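Local atomic coordinates of LYND (Lyngbya aestuarii, PDB entry 4V1T), a protein that probably acts as an ATP-dependent YcaO cyclodehydratase, converting residues of a precursor peptide to azolines in cyanobactin biosynthesis. Residues B[173-182]-B[193-204]. Sequence-based numbering, arbitrary orientation.
Sequences ALESQQTWLL and GPVFVPGKTGCW. With ZN (zinc ion), chain K.
Phe196 N donates to Trp180 O at 2.7 Å. Phe196 O takes the Trp180 N-H in return, and the CA-H of Thr179 also approaches it. Leu182 N then bonds Pro194 O, and Gly193 N bonds Leu182 O at 2.8 Å. This is an antiparallel hairpin, with Trp180 and Phe196 a hydrogen-bonded pair and Leu181 and Val195 a non-hydrogen-bonded one.

On the face of Trp180 and Phe196 the six-membered ring of Trp180 and the Phe196 phenyl form an offset stack, centroids 4.2 Å apart and planes at 26°. Trp180 CG sits between its backbone N and carbonyl carbon (chi1 56°), which swings the indole over Phe196. Phe196 CB lies over the five-membered ring of Trp180 as a CH-pi contact, and Pro194 CG covers one face of the phenyl. Leu182 CD1 fills its edge and also meets the edge of Trp204. Trp204 CB in turn abuts the indole edge at Trp180 CH2, 3.8 Å away. An alanine in place of Trp180 would probably leave Phe196 without its stacking partner and open a gap beside Trp204.

Leu174 CD2 packs on Pro198 CB at 3.8 Å, bringing helix 165-176 onto the turn after the hairpin. Leu174 CD1 lies against Cys203 CB. Cys203 SG binds zinc at 2.0 Å, with Cys206, Cys311 and Cys314 completing the site. Trp204, packed on Trp180, follows directly. Four cysteines are consistent with a structural zinc, tied here to the hairpin's apolar side.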
loop_
_atom_site.group_PDB
_atom_site.type_symbol
_atom_site.label_atom_id
_atom_site.label_comp_id
_atom_site.label_asym_id
_atom_site.label_seq_id
_atom_site.Cartn_x
_atom_site.Cartn_y
_atom_site.Cartn_z
ATOM N N ALA B 173 -19.722 12.173 29.372
ATOM C CA ALA B 173 -20.280 11.481 28.212
ATOM C C ALA B 173 -20.430 9.987 28.483
ATOM O O ALA B 173 -21.406 9.374 28.076
ATOM C CB ALA B 173 -19.410 11.717 26.989
ATOM N N LEU B 174 -19.460 9.408 29.181
ATOM C CA LEU B 174 -19.510 7.989 29.505
ATOM C C LEU B 174 -20.606 7.674 30.520
ATOM O O LEU B 174 -21.262 6.633 30.428
ATOM C CB LEU B 174 -18.157 7.516 30.036
ATOM C CG LEU B 174 -17.027 7.406 29.006
ATOM C CD1 LEU B 174 -15.724 7.056 29.707
ATOM C CD2 LEU B 174 -17.336 6.379 27.934
ATOM N N GLU B 175 -20.804 8.575 31.478
ATOM C CA GLU B 175 -21.852 8.409 32.485
ATOM C C GLU B 175 -23.225 8.746 31.915
ATOM O O GLU B 175 -24.210 8.088 32.225
ATOM C CB GLU B 175 -21.559 9.280 33.705
ATOM C CG GLU B 175 -20.303 8.861 34.457
ATOM C CD GLU B 175 -19.900 9.843 35.550
ATOM O OE1 GLU B 175 -20.480 10.950 35.620
ATOM O OE2 GLU B 175 -18.984 9.514 36.337
ATOM N N SER B 176 -23.275 9.766 31.070
ATOM C CA SER B 176 -24.519 10.203 30.455
ATOM C C SER B 176 -24.875 9.381 29.212
ATOM O O SER B 176 -25.967 9.518 28.667
ATOM C CB SER B 176 -24.408 11.684 30.085
ATOM O OG SER B 176 -25.676 12.242 29.821
ATOM N N GLN B 177 -23.953 8.523 28.783
ATOM C CA GLN B 177 -24.085 7.799 27.521
ATOM C C GLN B 177 -24.330 8.773 26.364
ATOM O O GLN B 177 -25.130 8.517 25.466
ATOM C CB GLN B 177 -25.189 6.738 27.612
ATOM C CG GLN B 177 -24.675 5.400 28.129
ATOM C CD GLN B 177 -25.781 4.469 28.596
ATOM O OE1 GLN B 177 -25.604 3.712 29.550
ATOM N NE2 GLN B 177 -26.924 4.512 27.923
ATOM N N GLN B 178 -23.611 9.891 26.398
ATOM C CA GLN B 178 -23.694 10.918 25.361
ATOM C C GLN B 178 -22.686 10.647 24.252
ATOM O O GLN B 178 -21.495 10.485 24.507
ATOM C CB GLN B 178 -23.452 12.307 25.973
ATOM C CG GLN B 178 -23.414 13.461 24.977
ATOM C CD GLN B 178 -24.770 13.789 24.395
ATOM O OE1 GLN B 178 -25.719 14.047 25.122
ATOM N NE2 GLN B 178 -24.866 13.784 23.070
ATOM N N THR B 179 -23.169 10.599 23.019
ATOM C CA THR B 179 -22.298 10.472 21.871
ATOM C C THR B 179 -21.802 11.871 21.486
ATOM O O THR B 179 -22.583 12.812 21.419
ATOM C CB THR B 179 -23.020 9.813 20.680
ATOM O OG1 THR B 179 -23.304 8.448 20.988
ATOM C CG2 THR B 179 -22.170 9.861 19.426
ATOM N N TRP B 180 -20.506 12.004 21.240
ATOM C CA TRP B 180 -19.943 13.303 20.918
ATOM C C TRP B 180 -18.848 13.206 19.867
ATOM O O TRP B 180 -18.271 12.137 19.656
ATOM C CB TRP B 180 -19.412 13.985 22.181
ATOM C CG TRP B 180 -18.402 13.184 22.965
ATOM C CD1 TRP B 180 -18.617 11.995 23.601
ATOM C CD2 TRP B 180 -17.033 13.538 23.233
ATOM N NE1 TRP B 180 -17.464 11.576 24.227
ATOM C CE2 TRP B 180 -16.482 12.508 24.019
ATOM C CE3 TRP B 180 -16.221 14.622 22.875
ATOM C CZ2 TRP B 180 -15.156 12.525 24.451
ATOM C CZ3 TRP B 180 -14.901 14.638 23.305
ATOM C CH2 TRP B 180 -14.385 13.597 24.085
ATOM N N LEU B 181 -18.579 14.340 19.218
ATOM C CA LEU B 181 -17.597 14.438 18.145
ATOM C C LEU B 181 -16.500 15.442 18.498
ATOM O O LEU B 181 -16.771 16.493 19.078
ATOM C CB LEU B 181 -18.279 14.858 16.840
ATOM C CG LEU B 181 -17.374 15.351 15.702
ATOM C CD1 LEU B 181 -16.507 14.234 15.173
ATOM C CD2 LEU B 181 -18.200 15.938 14.573
ATOM N N LEU B 182 -15.261 15.110 18.146
ATOM C CA LEU B 182 -14.143 16.018 18.322
ATOM C C LEU B 182 -13.703 16.550 16.971
ATOM O O LEU B 182 -13.694 15.828 15.979
ATOM C CB LEU B 182 -12.967 15.326 19.010
ATOM C CG LEU B 182 -12.578 15.753 20.423
ATOM C CD1 LEU B 182 -11.305 15.023 20.824
ATOM C CD2 LEU B 182 -12.401 17.255 20.556
ATOM N N GLY B 193 -12.914 14.101 13.879
ATOM C CA GLY B 193 -13.269 12.855 14.531
ATOM C C GLY B 193 -12.367 12.609 15.727
ATOM O O GLY B 193 -11.444 13.386 15.986
ATOM N N PRO B 194 -12.626 11.530 16.463
ATOM C CA PRO B 194 -13.707 10.596 16.163
ATOM C C PRO B 194 -15.052 11.024 16.708
ATOM O O PRO B 194 -15.154 12.013 17.442
ATOM C CB PRO B 194 -13.248 9.331 16.867
ATOM C CG PRO B 194 -12.589 9.846 18.094
ATOM C CD PRO B 194 -11.917 11.146 17.697
ATOM N N VAL B 195 -16.078 10.275 16.320
ATOM C CA VAL B 195 -17.317 10.233 17.059
ATOM C C VAL B 195 -17.129 9.196 18.158
ATOM O O VAL B 195 -16.902 8.021 17.870
ATOM C CB VAL B 195 -18.519 9.847 16.171
ATOM C CG1 VAL B 195 -19.740 9.492 17.018
ATOM C CG2 VAL B 195 -18.848 10.979 15.215
ATOM N N PHE B 196 -17.217 9.642 19.408
ATOM C CA PHE B 196 -17.165 8.756 20.561
ATOM C C PHE B 196 -18.563 8.244 20.886
ATOM O O PHE B 196 -19.463 9.031 21.163
ATOM C CB PHE B 196 -16.590 9.483 21.784
ATOM C CG PHE B 196 -15.188 9.997 21.593
ATOM C CD1 PHE B 196 -14.105 9.149 21.711
ATOM C CD2 PHE B 196 -14.957 11.330 21.297
ATOM C CE1 PHE B 196 -12.821 9.618 21.549
ATOM C CE2 PHE B 196 -13.666 11.814 21.147
ATOM C CZ PHE B 196 -12.598 10.958 21.268
ATOM N N VAL B 197 -18.728 6.930 20.855
ATOM C CA VAL B 197 -19.967 6.286 21.287
ATOM C C VAL B 197 -19.679 5.447 22.542
ATOM O O VAL B 197 -19.109 4.361 22.436
ATOM C CB VAL B 197 -20.562 5.381 20.185
ATOM C CG1 VAL B 197 -21.938 4.889 20.608
ATOM C CG2 VAL B 197 -20.670 6.128 18.866
ATOM N N PRO B 198 -20.049 5.959 23.733
ATOM C CA PRO B 198 -19.796 5.251 24.996
ATOM C C PRO B 198 -20.310 3.820 24.999
ATOM O O PRO B 198 -21.487 3.602 24.750
ATOM C CB PRO B 198 -20.557 6.091 26.020
ATOM C CG PRO B 198 -20.500 7.463 25.472
ATOM C CD PRO B 198 -20.597 7.304 23.973
ATOM N N GLY B 199 -19.420 2.866 25.259
ATOM C CA GLY B 199 -19.771 1.448 25.244
ATOM C C GLY B 199 -19.399 0.728 23.954
ATOM O O GLY B 199 -19.195 -0.489 23.954
ATOM N N LYS B 200 -19.312 1.472 22.855
ATOM C CA LYS B 200 -18.980 0.886 21.554
ATOM C C LYS B 200 -17.571 1.235 21.100
ATOM O O LYS B 200 -16.731 0.357 20.952
ATOM C CB LYS B 200 -19.987 1.335 20.499
ATOM C CG LYS B 200 -21.337 0.666 20.663
ATOM C CD LYS B 200 -22.365 1.179 19.669
ATOM C CE LYS B 200 -23.756 1.185 20.281
ATOM N NZ LYS B 200 -24.079 -0.110 20.943
ATOM N N THR B 201 -17.326 2.519 20.875
ATOM C CA THR B 201 -16.008 2.981 20.444
ATOM C C THR B 201 -15.107 3.171 21.650
ATOM O O THR B 201 -15.552 3.055 22.794
ATOM C CB THR B 201 -16.106 4.317 19.681
ATOM O OG1 THR B 201 -16.561 5.341 20.578
ATOM C CG2 THR B 201 -17.059 4.193 18.500
ATOM N N GLY B 202 -13.842 3.482 21.394
ATOM C CA GLY B 202 -12.947 3.867 22.460
ATOM C C GLY B 202 -13.364 5.218 23.011
ATOM O O GLY B 202 -14.097 5.950 22.363
ATOM N N CYS B 203 -12.914 5.534 24.220
ATOM C CA CYS B 203 -13.185 6.832 24.826
ATOM C C CYS B 203 -12.058 7.805 24.475
ATOM O O CYS B 203 -11.113 7.449 23.756
ATOM C CB CYS B 203 -13.334 6.670 26.338
ATOM S SG CYS B 203 -11.845 6.056 27.207
ATOM N N TRP B 204 -12.155 9.039 24.957
ATOM C CA TRP B 204 -11.105 10.017 24.710
ATOM C C TRP B 204 -9.808 9.596 25.392
ATOM O O TRP B 204 -8.719 9.917 24.919
ATOM C CB TRP B 204 -11.527 11.398 25.193
ATOM C CG TRP B 204 -10.409 12.388 25.186
ATOM C CD1 TRP B 204 -10.025 13.187 24.145
ATOM C CD2 TRP B 204 -9.524 12.672 26.264
ATOM N NE1 TRP B 204 -8.943 13.953 24.518
ATOM C CE2 TRP B 204 -8.619 13.661 25.814
ATOM C CE3 TRP B 204 -9.401 12.190 27.569
ATOM C CZ2 TRP B 204 -7.614 14.182 26.628
ATOM C CZ3 TRP B 204 -8.399 12.710 28.379
ATOM C CH2 TRP B 204 -7.518 13.696 27.902
HETATM ZN ZN ZN K . -11.226 4.174 27.106
#